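Predicted phosphatase, HAD family (Clostridium acetobutylicum, PDB 3MC1) is a predicted phosphatase of the haloacid dehalogenase superfamily, probably hydrolysing phosphate esters with a metal ion bound at the end of its parallel sheet. Local coordinates at residues P50-F55 with E64-A69; F55-N60 with R168-I173; A131-S136 with I148-E153. All blocks are in the same frame, centred on the assembly; numbering follows the deposited sequence.

Contact 1: P50-F55 with E64-A69; sequences PLKTSF and ETATVA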
ATOM      1  N   PRO A  50      -6.731   3.771   4.058  1.00 16.00           N
ATOM      2  CA  PRO A  50      -7.973   2.990   4.121  1.00 16.66           C
ATOM      3  C   PRO A  50      -9.074   3.811   3.439  1.00 16.72           C
ATOM      4  O   PRO A  50      -9.161   5.016   3.647  1.00 15.58           O
ATOM      5  CB  PRO A  50      -8.217   2.841   5.624  1.00 16.96           C
ATOM      6  CG  PRO A  50      -6.834   2.916   6.212  1.00 18.71           C
ATOM      7  CD  PRO A  50      -6.180   4.012   5.403  1.00 14.68           C
ATOM      8  N   LEU A  51      -9.895   3.178   2.614  1.00 18.32           N
ATOM      9  CA  LEU A  51     -10.962   3.909   1.931  1.00 20.14           C
ATOM     10  C   LEU A  51     -11.845   4.685   2.903  1.00 20.74           C
ATOM     11  O   LEU A  51     -12.210   5.834   2.646  1.00 19.92           O
ATOM     12  CB  LEU A  51     -11.848   2.953   1.122  1.00 20.05           C
ATOM     13  CG  LEU A  51     -11.225   2.320  -0.119  1.00 20.96           C
ATOM     14  CD1 LEU A  51     -12.241   1.419  -0.787  1.00 18.98           C
ATOM     15  CD2 LEU A  51     -10.753   3.412  -1.074  1.00 22.04           C
ATOM     16  N   LYS A  52     -12.195   4.050   4.017  1.00 23.14           N
ATOM     17  CA  LYS A  52     -13.065   4.685   4.997  1.00 24.73           C
ATOM     18  C   LYS A  52     -12.522   6.040   5.418  1.00 25.06           C
ATOM     19  O   LYS A  52     -13.229   7.041   5.368  1.00 24.86           O
ATOM     20  CB  LYS A  52     -13.235   3.784   6.223  1.00 27.15           C
ATOM     21  CG  LYS A  52     -14.263   4.288   7.219  1.00 29.85           C
ATOM     22  CD  LYS A  52     -14.468   3.295   8.349  1.00 33.65           C
ATOM     23  CE  LYS A  52     -15.070   1.978   7.853  1.00 35.76           C
ATOM     24  NZ  LYS A  52     -15.196   0.970   8.956  1.00 35.35           N
ATOM     25  N   THR A  53     -11.259   6.069   5.825  1.00 24.84           N
ATOM     26  CA  THR A  53     -10.641   7.318   6.257  1.00 25.30           C
ATOM     27  C   THR A  53     -10.755   8.380   5.154  1.00 24.48           C
ATOM     28  O   THR A  53     -11.042   9.552   5.427  1.00 23.91           O
ATOM     29  CB  THR A  53      -9.142   7.102   6.615  1.00 23.97           C
ATOM     30  OG1 THR A  53      -8.361   7.015   5.418  1.00 27.66           O
ATOM     31  CG2 THR A  53      -8.970   5.811   7.380  1.00 23.57           C
ATOM     32  N   SER A  54     -10.559   7.962   3.905  1.00 23.91           N
ATOM     33  CA  SER A  54     -10.623   8.883   2.772  1.00 22.90           C
ATOM     34  C   SER A  54     -12.028   9.408   2.454  1.00 23.40           C
ATOM     35  O   SER A  54     -12.202  10.602   2.233  1.00 21.84           O
ATOM     36  CB  SER A  54     -10.018   8.225   1.525  1.00 25.72           C
ATOM     37  OG  SER A  54      -8.623   7.980   1.692  1.00 23.21           O
ATOM     38  N   PHE A  55     -13.024   8.528   2.421  1.00 22.51           N
ATOM     39  CA  PHE A  55     -14.390   8.971   2.130  1.00 23.53           C
ATOM     40  C   PHE A  55     -14.885   9.921   3.223  1.00 25.66           C
ATOM     41  O   PHE A  55     -15.569  10.909   2.946  1.00 25.35           O
ATOM     42  CB  PHE A  55     -15.338   7.772   2.007  1.00 23.32           C
ATOM     43  CG  PHE A  55     -15.321   7.117   0.647  1.00 21.45           C
ATOM     44  CD1 PHE A  55     -15.623   7.851  -0.498  1.00 19.33           C
ATOM     45  CD2 PHE A  55     -15.010   5.761   0.514  1.00 21.99           C
ATOM     46  CE1 PHE A  55     -15.617   7.249  -1.757  1.00 20.44           C
ATOM     47  CE2 PHE A  55     -15.004   5.149  -0.739  1.00 20.66           C
ATOM     48  CZ  PHE A  55     -15.307   5.893  -1.878  1.00 20.91           C
ATOM     49  N   GLU A  64     -21.164   4.929   8.802  1.00 35.81           N
ATOM     50  CA  GLU A  64     -22.087   4.129   8.000  1.00 35.59           C
ATOM     51  C   GLU A  64     -22.175   4.520   6.521  1.00 33.25           C
ATOM     52  O   GLU A  64     -22.278   3.650   5.654  1.00 32.00           O
ATOM     53  CB  GLU A  64     -23.488   4.163   8.630  1.00 38.69           C
ATOM     54  CG  GLU A  64     -24.178   5.518   8.551  1.00 43.80           C
ATOM     55  CD  GLU A  64     -25.520   5.547   9.275  1.00 47.16           C
ATOM     56  OE1 GLU A  64     -26.371   4.663   9.012  1.00 47.55           O
ATOM     57  OE2 GLU A  64     -25.723   6.464  10.104  1.00 48.29           O
ATOM     58  N   THR A  65     -22.141   5.817   6.230  1.00 31.03           N
ATOM     59  CA  THR A  65     -22.219   6.278   4.846  1.00 30.00           C
ATOM     60  C   THR A  65     -20.944   5.926   4.082  1.00 27.83           C
ATOM     61  O   THR A  65     -20.989   5.593   2.893  1.00 26.26           O
ATOM     62  CB  THR A  65     -22.424   7.800   4.759  1.00 30.99           C
ATOM     63  OG1 THR A  65     -23.587   8.174   5.507  1.00 33.40           O
ATOM     64  CG2 THR A  65     -22.620   8.220   3.312  1.00 31.80           C
ATOM     65  N   ALA A  66     -19.808   6.010   4.768  1.00 25.96           N
ATOM     66  CA  ALA A  66     -18.529   5.686   4.153  1.00 24.85           C
ATOM     67  C   ALA A  66     -18.523   4.194   3.844  1.00 23.64           C
ATOM     68  O   ALA A  66     -17.958   3.752   2.841  1.00 24.71           O
ATOM     69  CB  ALA A  66     -17.380   6.041   5.096  1.00 24.86           C
ATOM     70  N   THR A  67     -19.167   3.422   4.709  1.00 22.22           N
ATOM     71  CA  THR A  67     -19.241   1.982   4.524  1.00 25.25           C
ATOM     72  C   THR A  67     -20.054   1.636   3.282  1.00 24.91           C
ATOM     73  O   THR A  67     -19.752   0.669   2.580  1.00 23.98           O
ATOM     74  CB  THR A  67     -19.869   1.306   5.745  1.00 25.64           C
ATOM     75  OG1 THR A  67     -19.035   1.534   6.886  1.00 28.78           O
ATOM     76  CG2 THR A  67     -20.003  -0.189   5.515  1.00 28.50           C
ATOM     77  N   VAL A  68     -21.083   2.433   3.014  1.00 24.94           N
ATOM     78  CA  VAL A  68     -21.926   2.209   1.844  1.00 24.60           C
ATOM     79  C   VAL A  68     -21.100   2.529   0.612  1.00 22.12           C
ATOM     80  O   VAL A  68     -21.120   1.787  -0.377  1.00 22.10           O
ATOM     81  CB  VAL A  68     -23.180   3.119   1.861  1.00 26.40           C
ATOM     82  CG1 VAL A  68     -23.918   3.017   0.526  1.00 26.52           C
ATOM     83  CG2 VAL A  68     -24.099   2.710   2.999  1.00 28.15           C
ATOM     84  N   ALA A  69     -20.374   3.643   0.691  1.00 19.46           N
ATOM     85  CA  ALA A  69     -19.515   4.097  -0.388  1.00 18.75           C
ATOM     86  C   ALA A  69     -18.438   3.056  -0.702  1.00 19.32           C
ATOM     87  O   ALA A  69     -18.080   2.851  -1.865  1.00 18.51           O
ATOM     88  CB  ALA A  69     -18.864   5.419  -0.007  1.00 16.36           C
TER
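F55 lies against helix 63-81 with one face of its ring on the methyl of A69. A69 CB sits 3.8 Å from the centroid of the F55 ring and only 5° off the ring normal, a CH-pi contact. All six ring carbons are almost equally far from that methyl, the nearest being F55 CD2, 3.9 Å from A69 CB. The first torsion of F55 (chi1 -83°) turns CG away from its own carbonyl carbon, and this brings the ring alongside the other helix. One turn back, A66 CB meets the root of the same side chain, 4.1 Å from F55 CB. A69 thus covers one ring face and A66 packs at the base; all three residues are buried. V26, S29 and L30 of helix 19-31 also touch F55, and F46 meets its ring edge-to-face.

The solvent side is looser. K52 runs next to T67, both side chains pointing the same way. Its aliphatic part makes the contact: K52 CG is 4.2 Å from A66 CB, and K52 CE is 4.1 Å from T67 OG1. Its ammonium forms a salt bridge with E63, whose backbone O also accepts a bond from T67 OG1.

The axes of the two short helix segments approach to 9.0 Å, with 116° between their directions. They belong to a helical part of the chain between strands 6-9 and 104-109, the place of the cap in many HAD phosphatases. No hydrogen bond joins the two segments. Apolar packing holds the inner side, while the charge of K52 is met at the outer margin by E63.

Contact 2: F55-N60 with R168-I173; sequences FMEYYN and REYDVI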
ATOM      1  N   PHE A  55     -13.024   8.528   2.421  1.00 22.51           N
ATOM      2  CA  PHE A  55     -14.390   8.971   2.130  1.00 23.53           C
ATOM      3  C   PHE A  55     -14.885   9.921   3.223  1.00 25.66           C
ATOM      4  O   PHE A  55     -15.569  10.909   2.946  1.00 25.35           O
ATOM      5  CB  PHE A  55     -15.338   7.772   2.007  1.00 23.32           C
ATOM      6  CG  PHE A  55     -15.321   7.117   0.647  1.00 21.45           C
ATOM      7  CD1 PHE A  55     -15.623   7.851  -0.498  1.00 19.33           C
ATOM      8  CD2 PHE A  55     -15.010   5.761   0.514  1.00 21.99           C
ATOM      9  CE1 PHE A  55     -15.617   7.249  -1.757  1.00 20.44           C
ATOM     10  CE2 PHE A  55     -15.004   5.149  -0.739  1.00 20.66           C
ATOM     11  CZ  PHE A  55     -15.307   5.893  -1.878  1.00 20.91           C
HETATM   12  N   MSE A  56     -14.533   9.620   4.468  1.00 26.87           N
HETATM   13  CA  MSE A  56     -14.935  10.457   5.593  1.00 29.97           C
HETATM   14  C   MSE A  56     -14.230  11.810   5.573  1.00 30.29           C
HETATM   15  O   MSE A  56     -14.856  12.846   5.790  1.00 30.09           O
HETATM   16  CB  MSE A  56     -14.643   9.742   6.914  1.00 31.75           C
HETATM   17  CG  MSE A  56     -15.511   8.527   7.152  1.00 35.04           C
HETATM   18 SE   MSE A  56     -15.149   7.697   8.848  1.00 44.67          SE
HETATM   19  CE  MSE A  56     -16.115   8.933   9.991  1.00 41.98           C
ATOM     20  N   GLU A  57     -12.932  11.796   5.292  1.00 31.67           N
ATOM     21  CA  GLU A  57     -12.136  13.019   5.260  1.00 34.05           C
ATOM     22  C   GLU A  57     -12.414  13.924   4.065  1.00 34.68           C
ATOM     23  O   GLU A  57     -12.572  15.132   4.223  1.00 35.80           O
ATOM     24  CB  GLU A  57     -10.646  12.675   5.276  1.00 36.47           C
ATOM     25  CG  GLU A  57      -9.734  13.872   5.512  1.00 41.71           C
ATOM     26  CD  GLU A  57      -8.267  13.552   5.267  1.00 45.32           C
ATOM     27  OE1 GLU A  57      -7.824  12.440   5.640  1.00 47.86           O
ATOM     28  OE2 GLU A  57      -7.551  14.421   4.713  1.00 46.88           O
ATOM     29  N   TYR A  58     -12.468  13.345   2.871  1.00 34.38           N
ATOM     30  CA  TYR A  58     -12.686  14.117   1.648  1.00 34.75           C
ATOM     31  C   TYR A  58     -14.142  14.391   1.275  1.00 35.07           C
ATOM     32  O   TYR A  58     -14.419  15.250   0.429  1.00 34.97           O
ATOM     33  CB  TYR A  58     -11.987  13.425   0.476  1.00 34.39           C
ATOM     34  CG  TYR A  58     -10.507  13.217   0.697  1.00 36.32           C
ATOM     35  CD1 TYR A  58      -9.645  14.304   0.809  1.00 36.94           C
ATOM     36  CD2 TYR A  58      -9.975  11.937   0.841  1.00 36.63           C
ATOM     37  CE1 TYR A  58      -8.289  14.126   1.063  1.00 38.17           C
ATOM     38  CE2 TYR A  58      -8.620  11.745   1.097  1.00 37.51           C
ATOM     39  CZ  TYR A  58      -7.783  12.847   1.209  1.00 38.12           C
ATOM     40  OH  TYR A  58      -6.447  12.678   1.484  1.00 37.87           O
ATOM     41  N   TYR A  59     -15.071  13.672   1.896  1.00 34.33           N
ATOM     42  CA  TYR A  59     -16.482  13.862   1.588  1.00 35.50           C
ATOM     43  C   TYR A  59     -17.351  13.936   2.832  1.00 35.79           C
ATOM     44  O   TYR A  59     -18.573  13.851   2.757  1.00 36.35           O
ATOM     45  CB  TYR A  59     -16.954  12.749   0.643  1.00 35.05           C
ATOM     46  CG  TYR A  59     -16.319  12.888  -0.718  1.00 34.25           C
ATOM     47  CD1 TYR A  59     -16.822  13.797  -1.645  1.00 34.81           C
ATOM     48  CD2 TYR A  59     -15.139  12.209  -1.036  1.00 35.03           C
ATOM     49  CE1 TYR A  59     -16.166  14.041  -2.850  1.00 34.84           C
ATOM     50  CE2 TYR A  59     -14.470  12.449  -2.243  1.00 35.05           C
ATOM     51  CZ  TYR A  59     -14.992  13.370  -3.141  1.00 35.66           C
ATOM     52  OH  TYR A  59     -14.329  13.654  -4.315  1.00 35.55           O
ATOM     53  N   ASN A  60     -16.694  14.110   3.972  1.00 36.59           N
ATOM     54  CA  ASN A  60     -17.359  14.232   5.262  1.00 38.29           C
ATOM     55  C   ASN A  60     -18.420  13.183   5.563  1.00 37.21           C
ATOM     56  O   ASN A  60     -19.332  13.442   6.342  1.00 38.78           O
ATOM     57  CB  ASN A  60     -17.981  15.625   5.402  1.00 40.20           C
ATOM     58  CG  ASN A  60     -16.950  16.736   5.293  1.00 42.96           C
ATOM     59  OD1 ASN A  60     -15.920  16.715   5.973  1.00 43.89           O
ATOM     60  ND2 ASN A  60     -17.227  17.719   4.438  1.00 44.97           N
ATOM     61  N   ARG A 168       3.545   6.729   0.951  1.00 16.95           N
ATOM     62  CA  ARG A 168       2.781   7.768   1.637  1.00 19.61           C
ATOM     63  C   ARG A 168       3.191   7.972   3.098  1.00 20.00           C
ATOM     64  O   ARG A 168       3.848   7.126   3.705  1.00 19.59           O
ATOM     65  CB  ARG A 168       1.284   7.430   1.583  1.00 18.86           C
ATOM     66  CG  ARG A 168       0.719   7.161   0.182  1.00 22.07           C
ATOM     67  CD  ARG A 168       0.743   8.402  -0.694  1.00 25.04           C
ATOM     68  NE  ARG A 168      -0.057   9.492  -0.138  1.00 26.59           N
ATOM     69  CZ  ARG A 168      -1.386   9.554  -0.176  1.00 29.49           C
ATOM     70  NH1 ARG A 168      -2.088   8.585  -0.753  1.00 30.03           N
ATOM     71  NH2 ARG A 168      -2.017  10.582   0.378  1.00 29.76           N
ATOM     72  N   GLU A 169       2.781   9.102   3.661  1.00 19.83           N
ATOM     73  CA  GLU A 169       3.090   9.423   5.049  1.00 21.83           C
ATOM     74  C   GLU A 169       2.496   8.364   5.975  1.00 20.61           C
ATOM     75  O   GLU A 169       3.024   8.113   7.051  1.00 21.64           O
ATOM     76  CB  GLU A 169       2.512  10.789   5.410  1.00 25.17           C
ATOM     77  CG  GLU A 169       0.993  10.832   5.367  1.00 30.64           C
ATOM     78  CD  GLU A 169       0.440  12.172   5.810  1.00 35.89           C
ATOM     79  OE1 GLU A 169       0.847  12.653   6.892  1.00 37.07           O
ATOM     80  OE2 GLU A 169      -0.404  12.738   5.080  1.00 37.58           O
ATOM     81  N   TYR A 170       1.398   7.749   5.544  1.00 20.38           N
ATOM     82  CA  TYR A 170       0.730   6.716   6.329  1.00 21.51           C
ATOM     83  C   TYR A 170       1.659   5.528   6.558  1.00 20.55           C
ATOM     84  O   TYR A 170       1.618   4.878   7.612  1.00 17.03           O
ATOM     85  CB  TYR A 170      -0.532   6.261   5.605  1.00 24.64           C
ATOM     86  CG  TYR A 170      -1.468   7.406   5.300  1.00 29.57           C
ATOM     87  CD1 TYR A 170      -2.145   8.066   6.324  1.00 31.55           C
ATOM     88  CD2 TYR A 170      -1.643   7.863   3.991  1.00 31.10           C
ATOM     89  CE1 TYR A 170      -2.973   9.156   6.060  1.00 34.78           C
ATOM     90  CE2 TYR A 170      -2.468   8.958   3.712  1.00 34.63           C
ATOM     91  CZ  TYR A 170      -3.130   9.599   4.754  1.00 35.74           C
ATOM     92  OH  TYR A 170      -3.942  10.683   4.497  1.00 38.10           O
ATOM     93  N   ASP A 171       2.492   5.244   5.560  1.00 17.51           N
ATOM     94  CA  ASP A 171       3.436   4.149   5.668  1.00 17.56           C
ATOM     95  C   ASP A 171       4.523   4.489   6.679  1.00 17.70           C
ATOM     96  O   ASP A 171       4.925   3.641   7.476  1.00 18.64           O
ATOM     97  CB  ASP A 171       4.043   3.863   4.302  1.00 16.44           C
ATOM     98  CG  ASP A 171       3.012   3.338   3.327  1.00 15.88           C
ATOM     99  OD1 ASP A 171       2.432   2.280   3.632  1.00 17.94           O
ATOM    100  OD2 ASP A 171       2.777   3.975   2.281  1.00 17.11           O
ATOM    101  N   VAL A 172       4.987   5.734   6.652  1.00 16.83           N
ATOM    102  CA  VAL A 172       6.021   6.181   7.579  1.00 17.00           C
ATOM    103  C   VAL A 172       5.482   6.143   9.007  1.00 16.37           C
ATOM    104  O   VAL A 172       6.134   5.619   9.908  1.00 15.55           O
ATOM    105  CB  VAL A 172       6.491   7.626   7.249  1.00 17.33           C
ATOM    106  CG1 VAL A 172       7.601   8.043   8.201  1.00 15.89           C
ATOM    107  CG2 VAL A 172       6.984   7.701   5.807  1.00 16.20           C
ATOM    108  N   ILE A 173       4.287   6.691   9.198  1.00 16.78           N
ATOM    109  CA  ILE A 173       3.650   6.715  10.508  1.00 18.54           C
ATOM    110  C   ILE A 173       3.422   5.286  11.016  1.00 18.32           C
ATOM    111  O   ILE A 173       3.684   4.983  12.182  1.00 17.14           O
ATOM    112  CB  ILE A 173       2.299   7.484  10.438  1.00 19.52           C
ATOM    113  CG1 ILE A 173       2.559   8.927   9.992  1.00 21.77           C
ATOM    114  CG2 ILE A 173       1.600   7.459  11.790  1.00 20.66           C
ATOM    115  CD1 ILE A 173       1.321   9.701   9.586  1.00 21.52           C
TER
HETATM  116  O   HOH W   1      -4.494  11.082   1.262  1.00 24.16           O
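The Y58 and Y170 rings and the R168 guanidinium turn their edges to one water, which lies in all three planes. One face of the Y170 ring carries E169 CG, 4.0 Å above its centre. Y170 CE2 in turn lies 3.7 Å above the R168 guanidinium plane, offset toward its rim. E57 CD sits over one face of the Y58 ring, also toward the rim, and K45 makes a cation-pi contact with that ring.

Y58 OH and Y170 OH are 4.4 Å apart, and no direct hydrogen bond crosses. The water fills this role: it is 2.5 Å from Y58 OH and accepts from R168 NH2 at 2.7 Å. The bond between this water and Y170 OH is weak, at 3.3 Å. R168 NE also forms a salt bridge with E194. At the start of helix 169-176, R168 N donates to D171 OD2 at 3.2 Å, on the anti lone pair of that oxygen.

The side chain of Y170 is about 7 Å from the bound sodium ion, which D10, D12 and D167 hold. A water bridge from a likely cap helix to R168 and Y170, just after D167, fits the cleft entrance of a capped HAD phosphatase.

Contact 3: A131-S136 with I148-E153; sequences AIVGSS and IRYAME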
ATOM      1  N   ALA A 131       4.476 -13.695   2.987  1.00 15.70           N
ATOM      2  CA  ALA A 131       3.101 -13.481   3.416  1.00 14.77           C
ATOM      3  C   ALA A 131       2.568 -12.203   2.786  1.00 14.61           C
ATOM      4  O   ALA A 131       3.332 -11.304   2.446  1.00 12.92           O
ATOM      5  CB  ALA A 131       3.029 -13.387   4.942  1.00 14.60           C
ATOM      6  N   ILE A 132       1.252 -12.142   2.612  1.00 15.31           N
ATOM      7  CA  ILE A 132       0.596 -10.971   2.045  1.00 14.60           C
ATOM      8  C   ILE A 132      -0.460 -10.636   3.081  1.00 15.03           C
ATOM      9  O   ILE A 132      -1.494 -11.290   3.163  1.00 18.37           O
ATOM     10  CB  ILE A 132      -0.044 -11.302   0.671  1.00 14.61           C
ATOM     11  CG1 ILE A 132       1.070 -11.583  -0.344  1.00 13.43           C
ATOM     12  CG2 ILE A 132      -0.919 -10.144   0.199  1.00 13.08           C
ATOM     13  CD1 ILE A 132       0.594 -12.188  -1.651  1.00 11.98           C
ATOM     14  N   VAL A 133      -0.178  -9.624   3.890  1.00 14.33           N
ATOM     15  CA  VAL A 133      -1.070  -9.237   4.966  1.00 14.13           C
ATOM     16  C   VAL A 133      -1.793  -7.929   4.677  1.00 14.36           C
ATOM     17  O   VAL A 133      -1.188  -6.858   4.654  1.00 12.51           O
ATOM     18  CB  VAL A 133      -0.282  -9.102   6.288  1.00 12.56           C
ATOM     19  CG1 VAL A 133      -1.244  -8.981   7.463  1.00 12.26           C
ATOM     20  CG2 VAL A 133       0.647 -10.320   6.458  1.00 13.47           C
ATOM     21  N   GLY A 134      -3.096  -8.033   4.459  1.00 13.90           N
ATOM     22  CA  GLY A 134      -3.891  -6.857   4.174  1.00 13.74           C
ATOM     23  C   GLY A 134      -4.954  -6.652   5.225  1.00 14.61           C
ATOM     24  O   GLY A 134      -4.935  -7.280   6.286  1.00 15.46           O
ATOM     25  N   SER A 135      -5.882  -5.749   4.938  1.00 13.60           N
ATOM     26  CA  SER A 135      -6.960  -5.467   5.867  1.00 12.87           C
ATOM     27  C   SER A 135      -8.057  -6.516   5.683  1.00 12.58           C
ATOM     28  O   SER A 135      -8.042  -7.295   4.723  1.00 14.50           O
ATOM     29  CB  SER A 135      -7.540  -4.071   5.598  1.00 10.49           C
ATOM     30  OG  SER A 135      -8.051  -3.973   4.277  1.00 13.26           O
ATOM     31  N   SER A 136      -8.991  -6.553   6.620  1.00 15.57           N
ATOM     32  CA  SER A 136     -10.113  -7.472   6.517  1.00 17.77           C
ATOM     33  C   SER A 136     -11.188  -6.651   5.813  1.00 18.32           C
ATOM     34  O   SER A 136     -11.297  -5.450   6.050  1.00 18.22           O
ATOM     35  CB  SER A 136     -10.582  -7.885   7.912  1.00 17.82           C
ATOM     36  OG  SER A 136     -10.777  -6.742   8.721  1.00 21.11           O
ATOM     37  N   ILE A 148       0.734  -3.757   9.923  1.00 13.58           N
ATOM     38  CA  ILE A 148       2.155  -4.040  10.073  1.00 14.05           C
ATOM     39  C   ILE A 148       2.354  -4.827  11.381  1.00 14.07           C
ATOM     40  O   ILE A 148       3.076  -5.820  11.416  1.00 13.04           O
ATOM     41  CB  ILE A 148       2.984  -2.731  10.113  1.00 12.68           C
ATOM     42  CG1 ILE A 148       3.027  -2.102   8.711  1.00 11.91           C
ATOM     43  CG2 ILE A 148       4.394  -3.024  10.623  1.00 14.92           C
ATOM     44  CD1 ILE A 148       3.643  -0.688   8.652  1.00 10.81           C
ATOM     45  N   ARG A 149       1.689  -4.382  12.447  1.00 15.17           N
ATOM     46  CA  ARG A 149       1.803  -5.036  13.749  1.00 15.19           C
ATOM     47  C   ARG A 149       1.335  -6.486  13.690  1.00 15.60           C
ATOM     48  O   ARG A 149       1.953  -7.362  14.287  1.00 15.51           O
ATOM     49  CB  ARG A 149       0.987  -4.274  14.805  1.00 17.73           C
ATOM     50  CG  ARG A 149       1.276  -4.713  16.239  1.00 19.16           C
ATOM     51  CD  ARG A 149       0.523  -3.870  17.260  1.00 23.27           C
ATOM     52  NE  ARG A 149       0.738  -2.435  17.084  1.00 25.81           N
ATOM     53  CZ  ARG A 149       1.906  -1.822  17.246  1.00 29.27           C
ATOM     54  NH1 ARG A 149       2.979  -2.520  17.590  1.00 28.47           N
ATOM     55  NH2 ARG A 149       1.999  -0.507  17.075  1.00 29.43           N
ATOM     56  N   TYR A 150       0.239  -6.735  12.978  1.00 15.14           N
ATOM     57  CA  TYR A 150      -0.295  -8.086  12.853  1.00 15.54           C
ATOM     58  C   TYR A 150       0.622  -8.937  11.984  1.00 16.04           C
ATOM     59  O   TYR A 150       0.825 -10.111  12.260  1.00 15.84           O
ATOM     60  CB  TYR A 150      -1.706  -8.062  12.246  1.00 16.83           C
ATOM     61  CG  TYR A 150      -2.386  -9.420  12.217  1.00 16.08           C
ATOM     62  CD1 TYR A 150      -2.686 -10.104  13.398  1.00 17.46           C
ATOM     63  CD2 TYR A 150      -2.711 -10.027  11.011  1.00 15.26           C
ATOM     64  CE1 TYR A 150      -3.296 -11.369  13.368  1.00 15.91           C
ATOM     65  CE2 TYR A 150      -3.313 -11.283  10.969  1.00 15.49           C
ATOM     66  CZ  TYR A 150      -3.604 -11.951  12.146  1.00 16.24           C
ATOM     67  OH  TYR A 150      -4.197 -13.199  12.083  1.00 13.80           O
ATOM     68  N   ALA A 151       1.173  -8.346  10.931  1.00 15.13           N
ATOM     69  CA  ALA A 151       2.076  -9.078  10.050  1.00 15.47           C
ATOM     70  C   ALA A 151       3.314  -9.503  10.844  1.00 17.26           C
ATOM     71  O   ALA A 151       3.765 -10.649  10.752  1.00 15.62           O
ATOM     72  CB  ALA A 151       2.483  -8.201   8.869  1.00 15.38           C
HETATM   73  N   MSE A 152       3.860  -8.572  11.621  1.00 16.64           N
HETATM   74  CA  MSE A 152       5.032  -8.863  12.428  1.00 19.78           C
HETATM   75  C   MSE A 152       4.691  -9.938  13.465  1.00 19.05           C
HETATM   76  O   MSE A 152       5.442 -10.897  13.642  1.00 20.87           O
HETATM   77  CB  MSE A 152       5.528  -7.581  13.093  1.00 21.63           C
HETATM   78  CG  MSE A 152       6.068  -6.573  12.080  1.00 25.31           C
HETATM   79 SE   MSE A 152       6.700  -4.934  12.882  1.00 34.29          SE
HETATM   80  CE  MSE A 152       8.361  -5.600  13.638  1.00 27.37           C
ATOM     81  N   GLU A 153       3.551  -9.789  14.130  1.00 18.98           N
ATOM     82  CA  GLU A 153       3.112 -10.778  15.112  1.00 20.58           C
ATOM     83  C   GLU A 153       2.947 -12.157  14.469  1.00 22.53           C
ATOM     84  O   GLU A 153       3.382 -13.168  15.023  1.00 23.53           O
ATOM     85  CB  GLU A 153       1.782 -10.346  15.741  1.00 22.22           C
ATOM     86  CG  GLU A 153       1.906  -9.167  16.698  1.00 20.47           C
ATOM     87  CD  GLU A 153       0.573  -8.726  17.248  1.00 20.63           C
ATOM     88  OE1 GLU A 153      -0.411  -9.473  17.080  1.00 22.17           O
ATOM     89  OE2 GLU A 153       0.506  -7.634  17.849  1.00 21.67           O
TER
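V133 reaches from strand 131-135 with both methyls onto helix 144-155. Its CG2 overlaps the methyl of A151: V133 CG2 is 3.7 Å and V133 CB 3.9 Å from A151 CB. The other branch, CG1, stands between two residues of the helix. V133 CG1 is 4.1 Å from A151 CB and 4.0 Å from Y150 CD2. The first torsion of V133 (chi1 -168°) places CG1 anti to the backbone N and CG2 anti to the carbonyl carbon, which spreads the two methyls over neighbouring helix positions.

Y150 meets the valine with the edge of its ring. V133 CG1 lies near the ring plane, so the valine is not stacked on a face. The two side chains cross at about a right angle. CG of Y150 is anti to its backbone N (chi1 -174°), which sets the CD2 edge of the ring against V133 CG1. Y150 is exposed, while A151 is buried.

The backbones come close here, with the CA atoms of V133 and A151 6.0 Å apart. The small side chain of A151 is consistent with so close an approach. V133 also touches V147, one helical turn before A151, and A131 touches L155 further along the same helix. The strand is an outermost one of the six-stranded parallel sheet. Its backbone pairs with strand 104-109, where V133 bonds to V107 and T109.

This is helix-on-sheet packing in the Rossmann-like core of the HAD fold. The chain leaves strand 131-135, forms helix 144-155 and returns through strand 162-166 on the far side of strands 104-109 and 6-9. The contact is wholly apolar, which implies that this part of the helix packs on the edge strand through shape fit, without a polar link between the two segments.

The segments of contacts 1 and 2 overlap at F55 on helix 51-59, but F55 packs only in contact 1. Contact 1 is a buried apolar contact between two helices. Contact 2 is a surface contact bridged by water. The two also touch, with A66 CB 3.7 Å from M56 CG. Contact 3 is partly buried and lies in the sheet domain, about 21 Å from contact 1 and 19 Å from contact 2 between centres. It shares no element with them and falls within the loop that contact 2 closes. Contacts 1 and 3 pack alanine methyls against larger side chains; contact 2, close to the sodium site, relies on polar groups.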